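Side-chain contacts in adenylate kinase (Thermus thermophilus, PDB 3CM0), which catalyses the reversible transfer of the terminal phosphate between ATP and AMP, giving two ADP, and so helps balance the cell's adenine nucleotides: residues V114-E117 against E118-R122; S133-E137 against E138-R142; A94-R97 against L98-E101; L144-Y147 against R148-E152. One frame throughout, in Å; residues are numbered along the deposited sequence.

Contact 1: residues V114-E117 against E118-R122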
loop_
_atom_site.group_PDB
_atom_site.type_symbol
_atom_site.label_atom_id
_atom_site.label_comp_id
_atom_site.label_asym_id
_atom_site.label_seq_id
_atom_site.Cartn_x
_atom_site.Cartn_y
_atom_site.Cartn_z
ATOM N N VAL A 114 -13.533 0.956 7.549
ATOM C CA VAL A 114 -14.425 -0.108 8.051
ATOM C C VAL A 114 -14.578 0.100 9.545
ATOM O O VAL A 114 -13.624 0.445 10.211
ATOM C CB VAL A 114 -13.795 -1.505 7.798
ATOM C CG1 VAL A 114 -14.712 -2.611 8.323
ATOM C CG2 VAL A 114 -13.565 -1.702 6.279
ATOM N N PRO A 115 -15.798 -0.101 10.087
ATOM C CA PRO A 115 -16.003 0.081 11.531
ATOM C C PRO A 115 -15.061 -0.877 12.262
ATOM O O PRO A 115 -14.930 -2.036 11.866
ATOM C CB PRO A 115 -17.473 -0.299 11.720
ATOM C CG PRO A 115 -18.088 0.060 10.469
ATOM C CD PRO A 115 -17.068 -0.355 9.396
ATOM N N GLU A 116 -14.460 -0.423 13.359
ATOM C CA GLU A 116 -13.491 -1.246 14.055
ATOM C C GLU A 116 -14.067 -2.545 14.564
ATOM O O GLU A 116 -13.390 -3.559 14.547
ATOM C CB GLU A 116 -12.833 -0.475 15.206
ATOM C CG GLU A 116 -11.768 -1.321 15.912
ATOM C CD GLU A 116 -10.873 -0.533 16.865
ATOM O OE1 GLU A 116 -10.181 -1.170 17.692
ATOM O OE2 GLU A 116 -10.845 0.711 16.780
ATOM N N GLU A 117 -15.319 -2.527 15.008
ATOM C CA GLU A 117 -15.909 -3.773 15.489
ATOM C C GLU A 117 -15.943 -4.840 14.379
ATOM O O GLU A 117 -15.749 -6.027 14.643
ATOM C CB GLU A 117 -17.324 -3.510 16.041
ATOM C CG GLU A 117 -18.221 -2.746 15.068
ATOM C CD GLU A 117 -18.233 -1.209 15.254
ATOM O OE1 GLU A 117 -17.160 -0.546 15.357
ATOM O OE2 GLU A 117 -19.350 -0.659 15.281
ATOM N N GLU A 118 -16.181 -4.432 13.136
ATOM C CA GLU A 118 -16.213 -5.376 12.027
ATOM C C GLU A 118 -14.789 -5.846 11.685
ATOM O O GLU A 118 -14.562 -7.035 11.350
ATOM C CB GLU A 118 -16.852 -4.730 10.769
ATOM C CG GLU A 118 -18.362 -4.414 10.967
ATOM C CD GLU A 118 -19.215 -5.672 11.120
ATOM O OE1 GLU A 118 -18.683 -6.782 10.929
ATOM O OE2 GLU A 118 -20.429 -5.559 11.416
ATOM N N LEU A 119 -13.836 -4.926 11.721
ATOM C CA LEU A 119 -12.464 -5.362 11.419
ATOM C C LEU A 119 -12.042 -6.408 12.450
ATOM O O LEU A 119 -11.477 -7.449 12.101
ATOM C CB LEU A 119 -11.508 -4.199 11.489
ATOM C CG LEU A 119 -11.568 -3.144 10.391
ATOM C CD1 LEU A 119 -10.757 -1.948 10.842
ATOM C CD2 LEU A 119 -11.031 -3.710 9.088
ATOM N N VAL A 120 -12.309 -6.138 13.724
ATOM C CA VAL A 120 -11.946 -7.089 14.768
ATOM C C VAL A 120 -12.651 -8.432 14.575
ATOM O O VAL A 120 -12.029 -9.499 14.669
ATOM C CB VAL A 120 -12.303 -6.531 16.161
ATOM C CG1 VAL A 120 -12.038 -7.594 17.223
ATOM C CG2 VAL A 120 -11.500 -5.279 16.444
ATOM N N ARG A 121 -13.953 -8.403 14.294
ATOM C CA ARG A 121 -14.683 -9.651 14.082
ATOM C C ARG A 121 -14.067 -10.454 12.939
ATOM O O ARG A 121 -13.857 -11.671 13.052
ATOM C CB ARG A 121 -16.161 -9.379 13.736
ATOM C CG ARG A 121 -16.991 -8.904 14.881
ATOM C CD ARG A 121 -18.368 -8.480 14.367
ATOM N NE ARG A 121 -19.296 -9.606 14.272
ATOM C CZ ARG A 121 -20.101 -9.829 13.239
ATOM N NH1 ARG A 121 -20.097 -9.009 12.195
ATOM N NH2 ARG A 121 -20.923 -10.871 13.255
ATOM N N ARG A 122 -13.776 -9.773 11.841
ATOM C CA ARG A 122 -13.200 -10.427 10.669
ATOM C C ARG A 122 -11.878 -11.080 10.977
ATOM O O ARG A 122 -11.686 -12.272 10.673
ATOM C CB ARG A 122 -12.941 -9.432 9.559
ATOM C CG ARG A 122 -14.165 -8.876 8.928
ATOM C CD ARG A 122 -13.788 -7.884 7.858
ATOM N NE ARG A 122 -14.987 -7.336 7.231
ATOM C CZ ARG A 122 -14.969 -6.411 6.285
ATOM N NH1 ARG A 122 -13.816 -5.921 5.848
ATOM N NH2 ARG A 122 -16.110 -5.971 5.784
#
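V114, just ahead of helix 116-130, packs back on L119 in its first turn, and this is the tight part of the contact. V114 CB lies 3.8 Å from L119 CD2, and V114 CG1 sits equally close to L119 CG. With CG1 anti to the backbone N (chi1 180°), V114 also brings that methyl against E118 CB, and over one face of the R122 guanidinium, offset toward its rim. R122 is extended; its NH1 is held by the carbonyl oxygen of G14, and L119 rests on P12.

The other side is looser and more polar. E116 offers V120 little more than its CG, 4.0 Å from V120 CG2. E117, on the solvent side, leads its carboxylate away from the turn. Farther along, E118 and R121 form a salt bridge: R121 NH1 gives a 2.9 Å hydrogen bond to E118 OE1, meeting it on the syn side but somewhat out of the carboxylate plane.

P115 is the N-cap residue. Its carbonyl oxygen accepts from L119 N at 3.1 Å and weakly from E118 N. V114 and L119 form the hydrophobic staple of this helix start, where strand 104-113 gives way to helix 116-130 beside the predicted ATP-binding loop of a P-loop kinase.

Contact 2: residues S133-E137 against E138-R142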
loop_
_atom_site.group_PDB
_atom_site.type_symbol
_atom_site.label_atom_id
_atom_site.label_comp_id
_atom_site.label_asym_id
_atom_site.label_seq_id
_atom_site.Cartn_x
_atom_site.Cartn_y
_atom_site.Cartn_z
ATOM N N SER A 133 -2.667 -18.274 16.845
ATOM C CA SER A 133 -2.751 -18.072 18.290
ATOM C C SER A 133 -2.294 -16.689 18.693
ATOM O O SER A 133 -2.255 -16.353 19.882
ATOM C CB SER A 133 -1.895 -19.129 19.019
ATOM O OG SER A 133 -2.340 -20.436 18.685
ATOM N N ASP A 134 -1.953 -15.872 17.706
ATOM C CA ASP A 134 -1.448 -14.540 18.011
ATOM C C ASP A 134 -2.503 -13.450 17.991
ATOM O O ASP A 134 -2.229 -12.318 18.389
ATOM C CB ASP A 134 -0.342 -14.180 17.023
ATOM C CG ASP A 134 -0.864 -14.043 15.613
ATOM O OD1 ASP A 134 -1.840 -14.763 15.280
ATOM O OD2 ASP A 134 -0.300 -13.227 14.850
ATOM N N ASP A 135 -3.703 -13.784 17.529
ATOM C CA ASP A 135 -4.770 -12.798 17.461
ATOM C C ASP A 135 -5.867 -12.999 18.515
ATOM O O ASP A 135 -6.666 -13.942 18.430
ATOM C CB ASP A 135 -5.437 -12.804 16.070
ATOM C CG ASP A 135 -4.463 -12.545 14.928
ATOM O OD1 ASP A 135 -3.784 -11.487 14.917
ATOM O OD2 ASP A 135 -4.400 -13.403 14.020
ATOM N N ASN A 136 -5.893 -12.112 19.505
ATOM C CA ASN A 136 -6.922 -12.130 20.539
ATOM C C ASN A 136 -7.425 -10.694 20.462
ATOM O O ASN A 136 -6.755 -9.853 19.856
ATOM C CB ASN A 136 -6.320 -12.428 21.910
ATOM C CG ASN A 136 -5.377 -11.343 22.376
ATOM O OD1 ASN A 136 -5.793 -10.219 22.652
ATOM N ND2 ASN A 136 -4.092 -11.673 22.462
ATOM N N GLU A 137 -8.577 -10.396 21.064
ATOM C CA GLU A 137 -9.139 -9.048 20.966
ATOM C C GLU A 137 -8.159 -7.943 21.280
ATOM O O GLU A 137 -8.000 -6.971 20.521
ATOM C CB GLU A 137 -10.368 -8.892 21.868
ATOM C CG GLU A 137 -11.115 -7.627 21.558
ATOM C CD GLU A 137 -12.291 -7.372 22.481
ATOM O OE1 GLU A 137 -13.023 -8.335 22.792
ATOM O OE2 GLU A 137 -12.486 -6.202 22.882
ATOM N N GLU A 138 -7.489 -8.087 22.413
ATOM C CA GLU A 138 -6.523 -7.098 22.848
ATOM C C GLU A 138 -5.444 -6.838 21.813
ATOM O O GLU A 138 -5.234 -5.694 21.416
ATOM C CB GLU A 138 -5.858 -7.548 24.158
ATOM C CG GLU A 138 -4.717 -6.642 24.640
ATOM C CD GLU A 138 -5.207 -5.426 25.416
ATOM O OE1 GLU A 138 -5.958 -5.610 26.401
ATOM O OE2 GLU A 138 -4.835 -4.291 25.051
ATOM N N THR A 139 -4.751 -7.888 21.370
ATOM C CA THR A 139 -3.673 -7.709 20.398
ATOM C C THR A 139 -4.146 -7.094 19.080
ATOM O O THR A 139 -3.435 -6.274 18.482
ATOM C CB THR A 139 -2.930 -9.038 20.095
ATOM O OG1 THR A 139 -3.846 -10.006 19.577
ATOM C CG2 THR A 139 -2.284 -9.586 21.354
ATOM N N VAL A 140 -5.333 -7.491 18.629
ATOM C CA VAL A 140 -5.864 -6.950 17.383
ATOM C C VAL A 140 -6.202 -5.466 17.546
ATOM O O VAL A 140 -5.823 -4.654 16.705
ATOM C CB VAL A 140 -7.100 -7.741 16.901
ATOM C CG1 VAL A 140 -7.752 -7.025 15.697
ATOM C CG2 VAL A 140 -6.682 -9.166 16.502
ATOM N N ARG A 141 -6.894 -5.087 18.618
ATOM C CA ARG A 141 -7.220 -3.678 18.805
ATOM C C ARG A 141 -5.964 -2.833 18.965
ATOM O O ARG A 141 -5.934 -1.666 18.574
ATOM C CB ARG A 141 -8.122 -3.459 20.025
ATOM C CG ARG A 141 -9.559 -3.904 19.839
ATOM C CD ARG A 141 -10.358 -3.681 21.118
ATOM N NE ARG A 141 -11.600 -4.448 21.143
ATOM C CZ ARG A 141 -12.621 -4.258 20.314
ATOM N NH1 ARG A 141 -12.563 -3.313 19.378
ATOM N NH2 ARG A 141 -13.702 -5.020 20.413
ATOM N N ARG A 142 -4.929 -3.403 19.562
ATOM C CA ARG A 142 -3.691 -2.654 19.721
ATOM C C ARG A 142 -3.004 -2.464 18.373
ATOM O O ARG A 142 -2.510 -1.374 18.059
ATOM C CB ARG A 142 -2.734 -3.388 20.665
ATOM C CG ARG A 142 -1.501 -2.565 21.000
ATOM C CD ARG A 142 -0.503 -3.389 21.798
ATOM N NE ARG A 142 -0.127 -4.616 21.094
ATOM C CZ ARG A 142 0.456 -4.648 19.899
ATOM N NH1 ARG A 142 0.736 -3.519 19.261
ATOM N NH2 ARG A 142 0.754 -5.814 19.337
#
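The chain passes from the loop S133-D135 into helix 137-160, with N136 at the N-cap and its carbonyl oxygen 3.0 Å from V140 N in the first helical bond. R141 N follows suit with E137 O. N136 OD1 accepts from T139 N at 2.9 Å, the donor standing above the carbonyl plane; with chi1 at 65°, CG sits between the backbone N and the carbonyl carbon, bringing OD1 there. T139 OG1 lies 2.9 Å from N136 O and 3.1 Å from D134 O, and its one proton cannot serve both.

From the first residue of the helix, E137 reaches one turn ahead to the edge of the R141 guanidinium in a salt bridge: R141 NE meets E137 OE2 on its anti side at 2.6 Å, and R141 NH2 adds a weak bond to the same oxygen, the two planes 81° apart. A leucine in place of R141 would probably leave the E137 carboxylate without its charged mate and free to swing.

D135 CB touches V140 CG2; D134 forms a salt bridge with R132, and D135 with R132 and R143, both predicted AMP-binding. The LID segment runs into helix 137-160, whose V140 and R141 pack on I123, L124 and V120 of helix 116-130.

Contact 3: residues A94-R97 against L98-E101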
loop_
_atom_site.group_PDB
_atom_site.type_symbol
_atom_site.label_atom_id
_atom_site.label_comp_id
_atom_site.label_asym_id
_atom_site.label_seq_id
_atom_site.Cartn_x
_atom_site.Cartn_y
_atom_site.Cartn_z
ATOM N N ALA A 94 8.856 12.177 -1.155
ATOM C CA ALA A 94 9.773 11.757 -2.218
ATOM C C ALA A 94 8.988 11.175 -3.390
ATOM O O ALA A 94 9.310 11.420 -4.551
ATOM C CB ALA A 94 10.751 10.737 -1.674
ATOM N N LEU A 95 7.940 10.402 -3.098
ATOM C CA LEU A 95 7.151 9.824 -4.181
ATOM C C LEU A 95 6.442 10.902 -4.957
ATOM O O LEU A 95 6.335 10.834 -6.184
ATOM C CB LEU A 95 6.135 8.807 -3.619
ATOM C CG LEU A 95 5.164 8.177 -4.619
ATOM C CD1 LEU A 95 6.027 7.411 -5.694
ATOM C CD2 LEU A 95 4.193 7.186 -3.927
ATOM N N ASP A 96 5.937 11.934 -4.278
ATOM C CA ASP A 96 5.251 12.988 -5.017
ATOM C C ASP A 96 6.211 13.692 -5.976
ATOM O O ASP A 96 5.831 14.072 -7.095
ATOM C CB ASP A 96 4.651 14.024 -4.065
ATOM C CG ASP A 96 3.188 13.712 -3.680
ATOM O OD1 ASP A 96 2.597 12.693 -4.134
ATOM O OD2 ASP A 96 2.635 14.514 -2.898
ATOM N N ARG A 97 7.436 13.894 -5.539
ATOM C CA ARG A 97 8.431 14.514 -6.424
ATOM C C ARG A 97 8.693 13.621 -7.651
ATOM O O ARG A 97 8.772 14.101 -8.796
ATOM C CB ARG A 97 9.730 14.750 -5.657
ATOM C CG ARG A 97 9.569 15.738 -4.476
ATOM C CD ARG A 97 10.945 16.209 -3.999
ATOM N NE ARG A 97 11.644 15.161 -3.253
ATOM C CZ ARG A 97 11.503 14.945 -1.946
ATOM N NH1 ARG A 97 10.686 15.707 -1.228
ATOM N NH2 ARG A 97 12.186 13.971 -1.355
ATOM N N LEU A 98 8.834 12.322 -7.407
ATOM C CA LEU A 98 9.055 11.353 -8.491
ATOM C C LEU A 98 7.870 11.335 -9.465
ATOM O O LEU A 98 8.055 11.273 -10.669
ATOM C CB LEU A 98 9.267 9.938 -7.893
ATOM C CG LEU A 98 9.406 8.847 -8.954
ATOM C CD1 LEU A 98 10.567 9.249 -9.871
ATOM C CD2 LEU A 98 9.690 7.514 -8.313
ATOM N N LEU A 99 6.628 11.351 -8.964
ATOM C CA LEU A 99 5.491 11.339 -9.874
ATOM C C LEU A 99 5.488 12.612 -10.707
ATOM O O LEU A 99 5.219 12.592 -11.925
ATOM C CB LEU A 99 4.169 11.248 -9.081
ATOM C CG LEU A 99 4.064 9.973 -8.232
ATOM C CD1 LEU A 99 2.774 10.035 -7.376
ATOM C CD2 LEU A 99 4.077 8.731 -9.141
ATOM N N SER A 100 5.806 13.721 -10.051
ATOM C CA SER A 100 5.802 15.009 -10.727
ATOM C C SER A 100 6.853 14.997 -11.840
ATOM O O SER A 100 6.561 15.378 -12.973
ATOM C CB SER A 100 6.105 16.141 -9.744
ATOM O OG SER A 100 6.126 17.388 -10.424
ATOM N N GLU A 101 8.065 14.555 -11.512
ATOM C CA GLU A 101 9.155 14.496 -12.505
ATOM C C GLU A 101 8.918 13.585 -13.688
ATOM O O GLU A 101 9.419 13.837 -14.787
ATOM C CB GLU A 101 10.451 14.073 -11.823
ATOM C CG GLU A 101 10.996 15.137 -10.878
ATOM C CD GLU A 101 12.146 14.638 -10.006
ATOM O OE1 GLU A 101 12.396 13.409 -9.948
ATOM O OE2 GLU A 101 12.788 15.484 -9.358
#
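L95 and L99 make a one-turn apolar contact on the last turns of helix 89-101, a core-domain helix that begins just after the predicted AMP-binding run G84-R87. Their side chains meet at a slant, L95 CG lying 4.1 Å from L99 CD1 and L95 CD1 as far from L99 CG. L95 has CG anti to the backbone N (chi1 176°), whereas L99 puts CG anti to the carbonyl carbon (chi1 -61°), which leads its branch back along the helix toward L95. Both are buried, and L95 also lies close to F85.

Beneath them run regular backbone bonds, among them L99 N to L95 O at 2.8 Å. L98, the third buried leucine, packs on L69, I72 and R73 of helix 65-75, where A94 too touches L69.

D96 borders the leucine pair, its OD1 4.2 Å from L99 CD1, and its OD2 is hydrogen-bonded to the hydroxyl of Y157 on helix 137-160. On the exposed side the R97 chain bends at chi3, bringing one guanidinium face, near its rim, against A94 CA, 3.4 Å from R97 NH2. R97 NE and E101 OE2 remain 6.2 Å apart, too far to pair directly. The chemistry therefore implies an amphipathic helix end, joined to helix 65-75 and to Y157 by leucine packing and the D96 bond, with charged side chains at its exposed surface.

Contact 4: residues L144-Y147 against R148-E152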
loop_
_atom_site.group_PDB
_atom_site.type_symbol
_atom_site.label_atom_id
_atom_site.label_comp_id
_atom_site.label_asym_id
_atom_site.label_seq_id
_atom_site.Cartn_x
_atom_site.Cartn_y
_atom_site.Cartn_z
ATOM N N LEU A 144 -4.433 -2.293 15.613
ATOM C CA LEU A 144 -5.224 -1.330 14.846
ATOM C C LEU A 144 -4.931 0.098 15.292
ATOM O O LEU A 144 -4.956 1.031 14.484
ATOM C CB LEU A 144 -6.735 -1.640 14.971
ATOM C CG LEU A 144 -7.156 -2.917 14.234
ATOM C CD1 LEU A 144 -8.620 -3.242 14.572
ATOM C CD2 LEU A 144 -6.973 -2.740 12.722
ATOM N N GLU A 145 -4.637 0.283 16.574
ATOM C CA GLU A 145 -4.320 1.612 17.097
ATOM C C GLU A 145 -2.959 2.082 16.591
ATOM O O GLU A 145 -2.748 3.280 16.312
ATOM C CB GLU A 145 -4.335 1.588 18.628
ATOM C CG GLU A 145 -3.892 2.889 19.276
ATOM C CD GLU A 145 -4.746 4.085 18.874
ATOM O OE1 GLU A 145 -5.941 3.915 18.555
ATOM O OE2 GLU A 145 -4.222 5.211 18.901
ATOM N N VAL A 146 -2.035 1.137 16.476
ATOM C CA VAL A 146 -0.705 1.455 15.967
ATOM C C VAL A 146 -0.828 1.855 14.496
ATOM O O VAL A 146 -0.224 2.839 14.037
ATOM C CB VAL A 146 0.239 0.244 16.102
ATOM C CG1 VAL A 146 1.503 0.459 15.283
ATOM C CG2 VAL A 146 0.598 0.044 17.564
ATOM N N TYR A 147 -1.600 1.076 13.752
ATOM C CA TYR A 147 -1.831 1.383 12.349
ATOM C C TYR A 147 -2.423 2.790 12.231
ATOM O O TYR A 147 -2.016 3.588 11.370
ATOM C CB TYR A 147 -2.804 0.369 11.732
ATOM C CG TYR A 147 -3.525 0.901 10.504
ATOM C CD1 TYR A 147 -2.919 0.896 9.238
ATOM C CD2 TYR A 147 -4.773 1.501 10.630
ATOM C CE1 TYR A 147 -3.556 1.492 8.135
ATOM C CE2 TYR A 147 -5.411 2.096 9.544
ATOM C CZ TYR A 147 -4.801 2.088 8.303
ATOM O OH TYR A 147 -5.471 2.669 7.236
ATOM N N ARG A 148 -3.405 3.105 13.072
ATOM C CA ARG A 148 -3.990 4.436 12.997
ATOM C C ARG A 148 -2.949 5.518 13.265
ATOM O O ARG A 148 -2.908 6.544 12.568
ATOM C CB ARG A 148 -5.139 4.582 13.990
ATOM C CG ARG A 148 -5.884 5.912 13.861
ATOM C CD ARG A 148 -6.898 6.104 14.996
ATOM N NE ARG A 148 -6.231 6.309 16.284
ATOM C CZ ARG A 148 -5.603 7.424 16.650
ATOM N NH1 ARG A 148 -5.539 8.465 15.829
ATOM N NH2 ARG A 148 -5.039 7.501 17.847
ATOM N N GLU A 149 -2.099 5.297 14.261
ATOM C CA GLU A 149 -1.087 6.309 14.599
ATOM C C GLU A 149 -0.040 6.533 13.504
ATOM O O GLU A 149 0.355 7.671 13.225
ATOM C CB GLU A 149 -0.395 5.943 15.908
ATOM C CG GLU A 149 -1.265 6.130 17.133
ATOM C CD GLU A 149 -0.575 5.639 18.403
ATOM O OE1 GLU A 149 0.671 5.729 18.466
ATOM O OE2 GLU A 149 -1.273 5.179 19.334
ATOM N N LYS A 150 0.391 5.461 12.870
ATOM C CA LYS A 150 1.389 5.562 11.820
ATOM C C LYS A 150 0.839 6.074 10.489
ATOM O O LYS A 150 1.572 6.634 9.660
ATOM C CB LYS A 150 2.042 4.198 11.589
ATOM C CG LYS A 150 2.880 3.723 12.763
ATOM C CD LYS A 150 3.716 2.495 12.432
ATOM C CE LYS A 150 2.878 1.270 12.125
ATOM N NZ LYS A 150 3.740 0.057 11.957
ATOM N N THR A 151 -0.454 5.874 10.277
ATOM C CA THR A 151 -1.086 6.245 9.014
ATOM C C THR A 151 -1.699 7.633 9.006
ATOM O O THR A 151 -1.827 8.259 7.948
ATOM C CB THR A 151 -2.186 5.210 8.641
ATOM O OG1 THR A 151 -1.625 3.900 8.684
ATOM C CG2 THR A 151 -2.715 5.460 7.242
ATOM N N GLU A 152 -2.106 8.113 10.184
ATOM C CA GLU A 152 -2.706 9.435 10.272
ATOM C C GLU A 152 -1.914 10.570 9.560
ATOM O O GLU A 152 -2.525 11.426 8.916
ATOM C CB GLU A 152 -2.927 9.800 11.743
ATOM C CG GLU A 152 -3.592 11.131 11.911
ATOM C CD GLU A 152 -3.403 11.660 13.309
ATOM O OE1 GLU A 152 -3.588 10.862 14.257
ATOM O OE2 GLU A 152 -3.073 12.861 13.458
#
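Charged groups meet first along one side of helix 137-160, where E145 and R148 lie side by side. R148 NH2 gives a 2.7 Å hydrogen bond to the syn lone pair of E145 OE2, tilted 25° from the guanidinium plane; R148 NE reaches E145 OE1 weakly at 3.3 Å. That second, weak bond probably helps to limit the turning of the guanidinium, even with the planes 50° apart. R148 NH1 looks the other way, to E152 OE1 at 3.5 Å, completing a small salt-bridge network. E149 OE2 also stands only 3.0 Å from E145 OE2, a like-charge approach that R148 probably eases.

Backbone hydrogen bonding centres on Y147 O, which accepts from T151 N and T151 OG1 from opposite faces of its carbonyl plane, the hydroxyl at 2.7 Å. With OG1 anti to the carbonyl carbon (chi1 -52°), the buried T151 hydroxyl is led back to this oxygen and satisfied within its own helix.

Among apolar contacts, T151 CB stands over one face of the Y147 ring in a CH-pi contact, 4.3 Å from the centroid and offset toward the rim. T151 OG1 lies over the ring too, 3.1 Å from Y147 CE1. V146 CG1 runs alongside K150, 3.5 Å from its CE. An alanine at Y147 is likely to strip T151 of the ring face it packs against and open a gap beside P12.

In the fold, L144 fits against E116 and V120 of helix 116-130 and against P12 and P13, while Y147 rests on P12. This part of helix 137-160 thus lies against the P-loop after central strand 4-10, whose predicted ATP-binding residues include K17.

In the fold
Contacts 1, 2 and 4 lie on helices 116-130 and 137-160, which follow each other in the chain, on one side of the chain's centre; contact 3 stands apart on helix 89-101, its centre about 34 Å from that of contact 1. Contact 2 is the surface contact, dominated by capping and charge, whereas the others are partly buried, each with an inner apolar side and an outer charged one. V120 joins contacts 1 and 2 through R141 and V140, and L144 ties contact 4 to contact 1. Contact 3 relies on leucines, contact 1 mixes valine and leucine with a helix start, and contact 4 pairs outward salt bridges with a buried threonine.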